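Local coordinates for protein enoyl-CoA hydratase/carnithine racemase (Magnetospirillum magneticum, PDB 4NEK) that probably acts as a delta(3)-delta(2)-enoyl-CoA isomerase of the crotonase-like family, shifting a carbon-carbon double bond in fatty acyl-CoA thioesters, at residues Ala44-Asn49 and Lys196-Leu201; Thr108-Cys113 and Val170-Gly175; Pro211-Pro214 and Thr220-Ala223. One frame throughout, in Å; residues are numbered along the deposited sequence.

Interaction 1: residues Ala44-Asn49 and Lys196-Leu201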
ATOM      1  N   ALA C  44     -35.832   0.203 -18.928  1.00 38.33           N
ATOM      2  CA  ALA C  44     -36.885   0.820 -19.755  1.00 40.30           C
ATOM      3  C   ALA C  44     -37.578   2.010 -19.100  1.00 38.84           C
ATOM      4  O   ALA C  44     -38.173   2.820 -19.786  1.00 36.98           O
ATOM      5  CB  ALA C  44     -37.923  -0.212 -20.107  1.00 37.12           C
ATOM      6  N   ASP C  45     -37.442   2.160 -17.788  1.00 38.09           N
ATOM      7  CA  ASP C  45     -38.135   3.228 -17.068  1.00 38.00           C
ATOM      8  C   ASP C  45     -37.404   4.561 -17.136  1.00 40.73           C
ATOM      9  O   ASP C  45     -36.284   4.742 -16.622  1.00 41.48           O
ATOM     10  CB  ASP C  45     -38.296   2.809 -15.609  1.00 41.80           C
ATOM     11  CG  ASP C  45     -39.136   3.786 -14.779  1.00 44.27           C
ATOM     12  OD1 ASP C  45     -39.444   4.914 -15.259  1.00 46.26           O
ATOM     13  OD2 ASP C  45     -39.463   3.402 -13.616  1.00 44.51           O
ATOM     14  N   ASP C  46     -38.076   5.525 -17.713  1.00 39.37           N
ATOM     15  CA  ASP C  46     -37.546   6.848 -17.838  1.00 42.57           C
ATOM     16  C   ASP C  46     -37.340   7.580 -16.505  1.00 38.60           C
ATOM     17  O   ASP C  46     -36.585   8.525 -16.439  1.00 38.10           O
ATOM     18  CB  ASP C  46     -38.478   7.638 -18.716  1.00 51.71           C
ATOM     19  CG  ASP C  46     -37.871   8.963 -19.158  1.00 58.99           C
ATOM     20  OD1 ASP C  46     -36.790   9.417 -18.780  1.00 71.89           O
ATOM     21  OD2 ASP C  46     -38.533   9.636 -19.874  1.00 72.09           O
ATOM     22  N   ASP C  47     -37.978   7.162 -15.441  1.00 38.34           N
ATOM     23  CA  ASP C  47     -37.728   7.798 -14.137  1.00 42.65           C
ATOM     24  C   ASP C  47     -36.505   7.263 -13.428  1.00 36.29           C
ATOM     25  O   ASP C  47     -36.146   7.738 -12.357  1.00 32.44           O
ATOM     26  CB  ASP C  47     -38.916   7.563 -13.202  1.00 50.25           C
ATOM     27  CG  ASP C  47     -40.196   8.200 -13.715  1.00 56.32           C
ATOM     28  OD1 ASP C  47     -40.145   9.379 -14.100  1.00 59.57           O
ATOM     29  OD2 ASP C  47     -41.233   7.517 -13.741  1.00 63.58           O
ATOM     30  N   VAL C  48     -35.893   6.244 -14.001  1.00 33.66           N
ATOM     31  CA  VAL C  48     -34.711   5.624 -13.419  1.00 32.00           C
ATOM     32  C   VAL C  48     -33.419   6.012 -14.144  1.00 29.52           C
ATOM     33  O   VAL C  48     -33.302   5.835 -15.349  1.00 27.86           O
ATOM     34  CB  VAL C  48     -34.835   4.130 -13.495  1.00 31.35           C
ATOM     35  CG1 VAL C  48     -33.535   3.473 -13.059  1.00 34.67           C
ATOM     36  CG2 VAL C  48     -35.969   3.691 -12.611  1.00 32.03           C
ATOM     37  N   ASN C  49     -32.473   6.544 -13.388  1.00 27.98           N
ATOM     38  CA  ASN C  49     -31.178   6.877 -13.910  1.00 28.55           C
ATOM     39  C   ASN C  49     -30.077   5.931 -13.487  1.00 28.62           C
ATOM     40  O   ASN C  49     -29.104   5.787 -14.220  1.00 25.73           O
ATOM     41  CB  ASN C  49     -30.781   8.257 -13.436  1.00 31.23           C
ATOM     42  CG  ASN C  49     -31.597   9.351 -14.094  1.00 32.48           C
ATOM     43  OD1 ASN C  49     -32.429   9.104 -14.960  1.00 34.35           O
ATOM     44  ND2 ASN C  49     -31.308  10.564 -13.729  1.00 31.72           N
ATOM     45  N   LYS C 196     -26.112  13.446 -12.644  1.00 28.14           N
ATOM     46  CA  LYS C 196     -25.436  13.743 -13.890  1.00 27.55           C
ATOM     47  C   LYS C 196     -26.459  13.688 -15.028  1.00 28.75           C
ATOM     48  O   LYS C 196     -27.522  13.096 -14.865  1.00 30.46           O
ATOM     49  CB  LYS C 196     -24.394  12.680 -14.192  1.00 27.23           C
ATOM     50  CG  LYS C 196     -23.408  12.449 -13.109  1.00 26.38           C
ATOM     51  CD  LYS C 196     -22.808  13.721 -12.606  1.00 27.21           C
ATOM     52  CE  LYS C 196     -21.489  13.394 -11.922  1.00 27.41           C
ATOM     53  NZ  LYS C 196     -21.136  14.460 -10.989  1.00 26.86           N
ATOM     54  N   PRO C 197     -26.122  14.257 -16.194  1.00 29.00           N
ATOM     55  CA  PRO C 197     -26.980  14.112 -17.379  1.00 31.99           C
ATOM     56  C   PRO C 197     -27.001  12.692 -17.934  1.00 31.08           C
ATOM     57  O   PRO C 197     -25.993  12.218 -18.467  1.00 34.51           O
ATOM     58  CB  PRO C 197     -26.347  15.088 -18.401  1.00 33.57           C
ATOM     59  CG  PRO C 197     -24.933  15.259 -17.961  1.00 32.53           C
ATOM     60  CD  PRO C 197     -24.952  15.109 -16.472  1.00 31.29           C
ATOM     61  N   ARG C 198     -28.147  12.028 -17.815  1.00 31.87           N
ATOM     62  CA  ARG C 198     -28.243  10.622 -18.114  1.00 33.59           C
ATOM     63  C   ARG C 198     -27.714  10.244 -19.489  1.00 31.62           C
ATOM     64  O   ARG C 198     -27.029   9.225 -19.645  1.00 33.24           O
ATOM     65  CB  ARG C 198     -29.671  10.096 -17.943  1.00 35.97           C
ATOM     66  CG  ARG C 198     -29.720   8.570 -18.179  1.00 43.78           C
ATOM     67  CD  ARG C 198     -31.070   7.916 -17.884  1.00 46.44           C
ATOM     68  NE  ARG C 198     -32.121   8.491 -18.717  1.00 50.57           N
ATOM     69  CZ  ARG C 198     -33.420   8.438 -18.459  1.00 48.20           C
ATOM     70  NH1 ARG C 198     -33.895   7.817 -17.400  1.00 47.43           N
ATOM     71  NH2 ARG C 198     -34.245   9.024 -19.288  1.00 55.24           N
ATOM     72  N   SER C 199     -28.064  11.002 -20.500  1.00 30.49           N
ATOM     73  CA  SER C 199     -27.757  10.541 -21.858  1.00 33.05           C
ATOM     74  C   SER C 199     -26.259  10.551 -22.067  1.00 31.73           C
ATOM     75  O   SER C 199     -25.733   9.697 -22.736  1.00 38.69           O
ATOM     76  CB  SER C 199     -28.443  11.424 -22.876  1.00 33.30           C
ATOM     77  OG  SER C 199     -28.107  12.751 -22.573  1.00 42.42           O
ATOM     78  N   ILE C 200     -25.572  11.514 -21.484  1.00 28.87           N
ATOM     79  CA  ILE C 200     -24.123  11.542 -21.561  1.00 29.13           C
ATOM     80  C   ILE C 200     -23.475  10.459 -20.721  1.00 28.10           C
ATOM     81  O   ILE C 200     -22.568   9.755 -21.170  1.00 29.63           O
ATOM     82  CB  ILE C 200     -23.556  12.872 -21.029  1.00 33.64           C
ATOM     83  CG1 ILE C 200     -24.233  14.087 -21.707  1.00 35.13           C
ATOM     84  CG2 ILE C 200     -22.051  12.915 -21.233  1.00 31.42           C
ATOM     85  CD1 ILE C 200     -24.143  14.104 -23.222  1.00 33.75           C
ATOM     86  N   LEU C 201     -23.964  10.300 -19.507  1.00 27.13           N
ATOM     87  CA  LEU C 201     -23.415   9.318 -18.608  1.00 25.72           C
ATOM     88  C   LEU C 201     -23.446   7.935 -19.201  1.00 27.83           C
ATOM     89  O   LEU C 201     -22.486   7.159 -19.097  1.00 28.78           O
ATOM     90  CB  LEU C 201     -24.192   9.298 -17.321  1.00 26.87           C
ATOM     91  CG  LEU C 201     -23.531   8.542 -16.175  1.00 28.99           C
ATOM     92  CD1 LEU C 201     -22.118   9.005 -15.899  1.00 28.73           C
ATOM     93  CD2 LEU C 201     -24.340   8.723 -14.900  1.00 30.68           C
TER

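Interaction 2: residues Thr108-Cys113 and Val170-Gly175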
ATOM      1  N   THR C 108     -18.721 -12.486  -8.349  1.00 26.03           N
ATOM      2  CA  THR C 108     -18.376 -12.433  -9.783  1.00 27.39           C
ATOM      3  C   THR C 108     -19.262 -11.474 -10.530  1.00 27.18           C
ATOM      4  O   THR C 108     -18.981 -11.103 -11.664  1.00 26.06           O
ATOM      5  CB  THR C 108     -18.500 -13.795 -10.466  1.00 27.02           C
ATOM      6  OG1 THR C 108     -19.833 -14.280 -10.294  1.00 26.85           O
ATOM      7  CG2 THR C 108     -17.521 -14.791  -9.863  1.00 27.36           C
ATOM      8  N   LEU C 109     -20.306 -11.047  -9.864  1.00 27.13           N
ATOM      9  CA  LEU C 109     -21.122  -9.956 -10.340  1.00 29.14           C
ATOM     10  C   LEU C 109     -20.474  -8.567 -10.241  1.00 26.88           C
ATOM     11  O   LEU C 109     -20.772  -7.647 -11.013  1.00 27.16           O
ATOM     12  CB  LEU C 109     -22.351  -9.940  -9.474  1.00 31.98           C
ATOM     13  CG  LEU C 109     -23.405  -8.955  -9.902  1.00 39.59           C
ATOM     14  CD1 LEU C 109     -24.027  -9.454 -11.191  1.00 41.31           C
ATOM     15  CD2 LEU C 109     -24.438  -8.766  -8.792  1.00 41.46           C
ATOM     16  N   LEU C 110     -19.598  -8.392  -9.280  1.00 25.46           N
ATOM     17  CA  LEU C 110     -19.141  -7.057  -8.950  1.00 22.80           C
ATOM     18  C   LEU C 110     -18.359  -6.396 -10.058  1.00 20.97           C
ATOM     19  O   LEU C 110     -18.361  -5.150 -10.169  1.00 24.23           O
ATOM     20  CB  LEU C 110     -18.323  -7.109  -7.681  1.00 24.85           C
ATOM     21  CG  LEU C 110     -19.117  -7.645  -6.493  1.00 26.19           C
ATOM     22  CD1 LEU C 110     -18.230  -7.709  -5.254  1.00 27.77           C
ATOM     23  CD2 LEU C 110     -20.347  -6.833  -6.199  1.00 24.36           C
ATOM     24  N   PRO C 111     -17.651  -7.177 -10.872  1.00 20.24           N
ATOM     25  CA  PRO C 111     -16.912  -6.505 -11.971  1.00 21.72           C
ATOM     26  C   PRO C 111     -17.816  -5.854 -13.020  1.00 23.38           C
ATOM     27  O   PRO C 111     -17.363  -5.008 -13.756  1.00 20.82           O
ATOM     28  CB  PRO C 111     -16.135  -7.616 -12.597  1.00 22.04           C
ATOM     29  CG  PRO C 111     -15.913  -8.590 -11.474  1.00 20.80           C
ATOM     30  CD  PRO C 111     -17.151  -8.521 -10.635  1.00 20.02           C
ATOM     31  N   HIS C 112     -19.095  -6.203 -13.028  1.00 25.39           N
ATOM     32  CA  HIS C 112     -20.044  -5.538 -13.887  1.00 28.08           C
ATOM     33  C   HIS C 112     -20.684  -4.316 -13.235  1.00 28.72           C
ATOM     34  O   HIS C 112     -21.430  -3.620 -13.891  1.00 31.47           O
ATOM     35  CB  HIS C 112     -21.124  -6.527 -14.295  1.00 30.75           C
ATOM     36  CG  HIS C 112     -20.571  -7.779 -14.865  1.00 34.67           C
ATOM     37  ND1 HIS C 112     -19.949  -7.813 -16.093  1.00 36.88           N
ATOM     38  CD2 HIS C 112     -20.466  -9.024 -14.346  1.00 38.26           C
ATOM     39  CE1 HIS C 112     -19.493  -9.031 -16.315  1.00 41.67           C
ATOM     40  NE2 HIS C 112     -19.801  -9.788 -15.274  1.00 41.33           N
ATOM     41  N   CYS C 113     -20.400  -4.050 -11.971  1.00 26.20           N
ATOM     42  CA  CYS C 113     -20.874  -2.847 -11.362  1.00 25.75           C
ATOM     43  C   CYS C 113     -19.952  -1.669 -11.664  1.00 25.95           C
ATOM     44  O   CYS C 113     -18.782  -1.857 -11.977  1.00 27.36           O
ATOM     45  CB  CYS C 113     -21.047  -3.063  -9.878  1.00 27.24           C
ATOM     46  SG  CYS C 113     -22.286  -4.354  -9.562  1.00 31.34           S
ATOM     47  N   VAL C 170      -7.094  -4.709  -5.870  1.00 24.50           N
ATOM     48  CA  VAL C 170      -7.211  -5.061  -7.260  1.00 25.77           C
ATOM     49  C   VAL C 170      -8.335  -4.337  -7.977  1.00 29.06           C
ATOM     50  O   VAL C 170      -8.583  -4.623  -9.149  1.00 31.61           O
ATOM     51  CB  VAL C 170      -7.377  -6.579  -7.452  1.00 27.34           C
ATOM     52  CG1 VAL C 170      -6.281  -7.315  -6.703  1.00 27.05           C
ATOM     53  CG2 VAL C 170      -8.755  -7.080  -7.010  1.00 26.02           C
ATOM     54  N   GLY C 171      -9.020  -3.401  -7.315  1.00 28.83           N
ATOM     55  CA  GLY C 171     -10.023  -2.600  -8.004  1.00 27.60           C
ATOM     56  C   GLY C 171     -11.384  -3.274  -8.171  1.00 28.38           C
ATOM     57  O   GLY C 171     -12.230  -2.885  -9.011  1.00 24.60           O
ATOM     58  N   LEU C 172     -11.637  -4.248  -7.323  1.00 28.74           N
ATOM     59  CA  LEU C 172     -12.944  -4.869  -7.310  1.00 27.26           C
ATOM     60  C   LEU C 172     -13.953  -3.996  -6.604  1.00 25.74           C
ATOM     61  O   LEU C 172     -15.127  -4.053  -6.898  1.00 24.80           O
ATOM     62  CB  LEU C 172     -12.863  -6.221  -6.627  1.00 27.86           C
ATOM     63  CG  LEU C 172     -14.071  -7.114  -6.784  1.00 29.65           C
ATOM     64  CD1 LEU C 172     -14.316  -7.539  -8.242  1.00 31.30           C
ATOM     65  CD2 LEU C 172     -13.863  -8.338  -5.926  1.00 30.49           C
ATOM     66  N   ILE C 173     -13.505  -3.215  -5.643  1.00 25.68           N
ATOM     67  CA  ILE C 173     -14.416  -2.310  -4.907  1.00 24.69           C
ATOM     68  C   ILE C 173     -13.756  -0.949  -4.851  1.00 25.38           C
ATOM     69  O   ILE C 173     -12.535  -0.868  -4.931  1.00 27.56           O
ATOM     70  CB  ILE C 173     -14.696  -2.756  -3.449  1.00 22.13           C
ATOM     71  CG1 ILE C 173     -13.414  -2.760  -2.628  1.00 21.75           C
ATOM     72  CG2 ILE C 173     -15.322  -4.122  -3.432  1.00 22.69           C
ATOM     73  CD1 ILE C 173     -13.625  -3.263  -1.207  1.00 22.73           C
ATOM     74  N   ASN C 174     -14.550   0.083  -4.627  1.00 24.05           N
ATOM     75  CA  ASN C 174     -14.025   1.394  -4.526  1.00 24.01           C
ATOM     76  C   ASN C 174     -13.533   1.663  -3.122  1.00 27.01           C
ATOM     77  O   ASN C 174     -12.641   2.498  -2.939  1.00 35.28           O
ATOM     78  CB  ASN C 174     -15.087   2.415  -4.853  1.00 23.72           C
ATOM     79  CG  ASN C 174     -15.443   2.423  -6.311  1.00 22.88           C
ATOM     80  OD1 ASN C 174     -14.935   3.212  -7.080  1.00 27.84           O
ATOM     81  ND2 ASN C 174     -16.295   1.537  -6.694  1.00 20.64           N
ATOM     82  N   GLY C 175     -14.120   1.043  -2.113  1.00 24.31           N
ATOM     83  CA  GLY C 175     -13.765   1.417  -0.763  1.00 23.40           C
ATOM     84  C   GLY C 175     -14.532   0.688   0.302  1.00 22.84           C
ATOM     85  O   GLY C 175     -15.486  -0.007   0.027  1.00 21.87           O
TER

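Interaction 3: residues Pro211-Pro214 and Thr220-Ala223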
ATOM      1  N   PRO C 211     -14.856  -2.962 -25.869  1.00 34.43           N
ATOM      2  CA  PRO C 211     -13.607  -3.717 -25.856  1.00 33.50           C
ATOM      3  C   PRO C 211     -12.463  -2.881 -26.362  1.00 31.92           C
ATOM      4  O   PRO C 211     -12.637  -2.060 -27.252  1.00 32.32           O
ATOM      5  CB  PRO C 211     -13.885  -4.877 -26.815  1.00 31.78           C
ATOM      6  CG  PRO C 211     -15.338  -5.089 -26.703  1.00 31.83           C
ATOM      7  CD  PRO C 211     -15.945  -3.717 -26.517  1.00 32.02           C
ATOM      8  N   ALA C 212     -11.307  -3.085 -25.750  1.00 32.71           N
ATOM      9  CA  ALA C 212     -10.118  -2.330 -26.068  1.00 31.28           C
ATOM     10  C   ALA C 212      -9.703  -2.562 -27.500  1.00 30.65           C
ATOM     11  O   ALA C 212      -9.895  -3.643 -28.040  1.00 31.22           O
ATOM     12  CB  ALA C 212      -8.991  -2.731 -25.135  1.00 31.37           C
ATOM     13  N   GLU C 213      -9.164  -1.536 -28.124  1.00 31.12           N
ATOM     14  CA  GLU C 213      -8.909  -1.567 -29.545  1.00 31.99           C
ATOM     15  C   GLU C 213      -7.677  -0.751 -29.835  1.00 31.47           C
ATOM     16  O   GLU C 213      -7.190  -0.051 -28.965  1.00 30.20           O
ATOM     17  CB  GLU C 213     -10.134  -1.000 -30.273  1.00 31.34           C
ATOM     18  CG  GLU C 213     -10.415   0.443 -30.001  1.00 33.53           C
ATOM     19  CD  GLU C 213     -11.829   0.856 -30.410  1.00 38.42           C
ATOM     20  OE1 GLU C 213     -12.309   0.409 -31.475  1.00 39.66           O
ATOM     21  OE2 GLU C 213     -12.471   1.666 -29.683  1.00 36.51           O
ATOM     22  N   PRO C 214      -7.176  -0.814 -31.056  1.00 32.06           N
ATOM     23  CA  PRO C 214      -6.037   0.043 -31.364  1.00 35.79           C
ATOM     24  C   PRO C 214      -6.347   1.486 -31.019  1.00 37.68           C
ATOM     25  O   PRO C 214      -7.427   1.990 -31.309  1.00 40.40           O
ATOM     26  CB  PRO C 214      -5.868  -0.122 -32.881  1.00 34.81           C
ATOM     27  CG  PRO C 214      -6.372  -1.500 -33.143  1.00 33.48           C
ATOM     28  CD  PRO C 214      -7.541  -1.662 -32.197  1.00 32.96           C
ATOM     29  N   THR C 220     -10.800   7.910 -32.646  1.00 34.36           N
ATOM     30  CA  THR C 220     -11.843   8.180 -33.618  1.00 32.88           C
ATOM     31  C   THR C 220     -13.219   7.954 -33.007  1.00 31.47           C
ATOM     32  O   THR C 220     -14.131   8.762 -33.176  1.00 30.35           O
ATOM     33  CB  THR C 220     -11.637   7.287 -34.853  1.00 33.26           C
ATOM     34  OG1 THR C 220     -10.412   7.658 -35.464  1.00 34.40           O
ATOM     35  CG2 THR C 220     -12.732   7.451 -35.848  1.00 32.71           C
ATOM     36  N   ARG C 221     -13.369   6.830 -32.324  1.00 30.97           N
ATOM     37  CA  ARG C 221     -14.646   6.500 -31.722  1.00 31.26           C
ATOM     38  C   ARG C 221     -15.095   7.563 -30.732  1.00 33.59           C
ATOM     39  O   ARG C 221     -16.232   8.010 -30.781  1.00 36.66           O
ATOM     40  CB  ARG C 221     -14.554   5.146 -31.031  1.00 30.95           C
ATOM     41  CG  ARG C 221     -15.884   4.645 -30.517  1.00 31.11           C
ATOM     42  CD  ARG C 221     -15.738   3.381 -29.699  1.00 33.91           C
ATOM     43  NE  ARG C 221     -15.071   2.339 -30.459  1.00 33.12           N
ATOM     44  CZ  ARG C 221     -15.676   1.568 -31.343  1.00 35.63           C
ATOM     45  NH1 ARG C 221     -16.975   1.685 -31.553  1.00 36.89           N
ATOM     46  NH2 ARG C 221     -14.988   0.661 -32.004  1.00 37.33           N
ATOM     47  N   GLU C 222     -14.200   7.976 -29.845  1.00 34.45           N
ATOM     48  CA  GLU C 222     -14.560   8.931 -28.805  1.00 35.34           C
ATOM     49  C   GLU C 222     -14.947  10.216 -29.447  1.00 34.94           C
ATOM     50  O   GLU C 222     -15.924  10.842 -29.046  1.00 33.47           O
ATOM     51  CB  GLU C 222     -13.395   9.197 -27.840  1.00 39.16           C
ATOM     52  CG  GLU C 222     -13.091   8.056 -26.860  1.00 43.08           C
ATOM     53  CD  GLU C 222     -11.812   8.278 -26.039  1.00 48.05           C
ATOM     54  OE1 GLU C 222     -10.963   9.115 -26.457  1.00 48.14           O
ATOM     55  OE2 GLU C 222     -11.665   7.621 -24.964  1.00 44.71           O
ATOM     56  N   ALA C 223     -14.162  10.615 -30.441  1.00 35.98           N
ATOM     57  CA  ALA C 223     -14.358  11.901 -31.110  1.00 34.72           C
ATOM     58  C   ALA C 223     -15.709  11.988 -31.824  1.00 31.75           C
ATOM     59  O   ALA C 223     -16.400  12.990 -31.717  1.00 31.80           O
ATOM     60  CB  ALA C 223     -13.225  12.174 -32.081  1.00 33.16           C
TER

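Interaction 1: residues Ala44-Asn49 and Lys196-Leu201
The type I beta turn from Asp45 to Val48 is gripped by Arg198, which sits in the first turn of helix 198-208. The guanidinium group meets the turn with two nitrogens. NH2 of Arg198 forms a salt bridge with OD1 of Asp46 at 2.6 Å. The N-H points almost straight at the oxygen, at 164°. The carboxylate plane is turned 41° from the guanidinium plane, and NH2 meets OD1 from above the carboxylate. NH1 of Arg198 bonds two backbone carbonyls, O of Asp46 at 2.9 Å and O of Val48 at 2.9 Å. NH1 lies above the plane of each carbonyl. Asp46 is therefore held end-on, by its carboxylate and its backbone together.

The turn belongs to the loop between helix 29-44 and strand 50-54, a strand of the main sheet of this crotonase-like fold. It has its own internal bonds. Val48 N donates to Asp45 O at 3.0 Å. Asp47 N donates to OD1 of Asp45 at 2.7 Å, forming an Asx turn. OD2 of Asp45 makes a salt bridge with Lys41 in the preceding helix.

Arg198 reaches the loop with CG anti to its backbone N (chi1 -176°), and the chain bends at chi3. Asn49 crosses it at about a right angle. OD1 of Asn49 lies 3.4 Å from CD of Arg198, and the amide plane stands steeply to the guanidinium. The other end of that amide, ND2, donates to the backbone O of Ala194, the last residue of helix 179-194. Lys92 also donates to O of Val48, which thus takes bonds from two cationic side chains. Pro197, at the N-cap position, packs on Ile129 of a second subunit.

Interaction 2: residues Thr108-Cys113 and Val170-Gly175
Leu172 lays one methyl, CD1, against Leu110 and Pro111. CD1 of Leu172 is 3.8 Å from CG and 3.8 Å from CD of Pro111, so it rests over the CG-CD bond of the proline, on one side of the ring. The same methyl is 4.1 Å from CB of Leu110. The contact is apolar, and the side chains of Leu110 and Leu172 are both buried. It joins two loops of the crotonase-like fold. Residues 108-113 lead from helix 105-108 into strand 115-118. Residues 170-175 lead from helix 164-169 into the short strand 175-176, which pairs with strand 115-118 at the end of the main sheet.

The backbone of each loop sets the position of its side chains. Leu110 and Pro111 lie in a 3-10 segment. Two backbone bonds hold this turn: His112 N donates to Leu109 O at 3.0 Å, and Cys113 N to Leu110 O at 2.9 Å. On the other side, Gly171 closes helix 164-169 with a Schellman motif and a positive phi of 81°. The chain then turns directly into Leu172. With CG of Leu172 anti to the backbone N (chi1 -168°), chi2 of 64° brings CD1 to the proline.

A second layer surrounds this pair. Pro111 also packs on Thr142 and Met143 of helix 139-147. Ile173 instead turns its side-chain end away from the 108-113 loop and packs on Val116 and Ala118 of strand 115-118. The backbone of Asn174 is hydrogen-bonded to Val116, and that of Gly175 to Ala118. Arg150 of a second subunit bridges both loops: it donates through NE to O of Gly171 and through NH1 to O of Cys113.

Interaction 3: residues Pro211-Pro214 and Thr220-Ala223
The carboxylate of Glu213 and the guanidinium of Arg221 meet edge to edge and nearly coplanar, with their planes 18° apart. Arg221 presents its NE side, so the grip is side-on. NH2 of Arg221 donates to OE1 of Glu213 at 2.7 Å, and the N-H is practically straight at 177°. NE of Arg221 donates to OE2 of Glu213 at 2.8 Å. Each oxygen uses its syn lone pair, the one on the side of the other oxygen.

Glu213 precedes Pro214, the N-cap residue of helix 215-230, and Arg221 projects from the second turn of that helix. The salt bridge therefore ties the loop after helix 198-208 to the helix it leads into. CG of Glu213 sits between its backbone N and carbonyl carbon (chi1 65°), and the chain then runs extended towards the helix. Arg221 bends at chi3 to turn its NE edge to the acid.

OE2 of Glu213 has a second cationic partner, NE of Arg218 on the same helix. A second subunit lies close by: its Gln141 donates to the backbone O of Glu213, and its Ser140 and Gly138 bond Glu222.

Two parallel N-H···O bonds fix the rotation of both flat groups. With Arg218 and Arg221 both on its carboxylate, Glu213 is probably ionised, and its negative charge is shared between two cations of the same helix.

Along the chain, interaction 2 is nested in the loop closed by interaction 1, and interaction 3 follows both. Their centres are 22 to 23 Å apart, and their nearest atoms are about 10 to 12 Å apart, so none touches another. Interactions 1 and 2 both involve loops that feed the main sheet, at strands 50-54, 115-118 and 175-176. Interactions 1 and 3 are linked by the consecutive helices 198-208 and 215-230. Interaction 2 is buried near the centre of the chain, while the other two lie at the surface. All three lie within reach of a second subunit of the six-chain assembly, so each sits beside an interface.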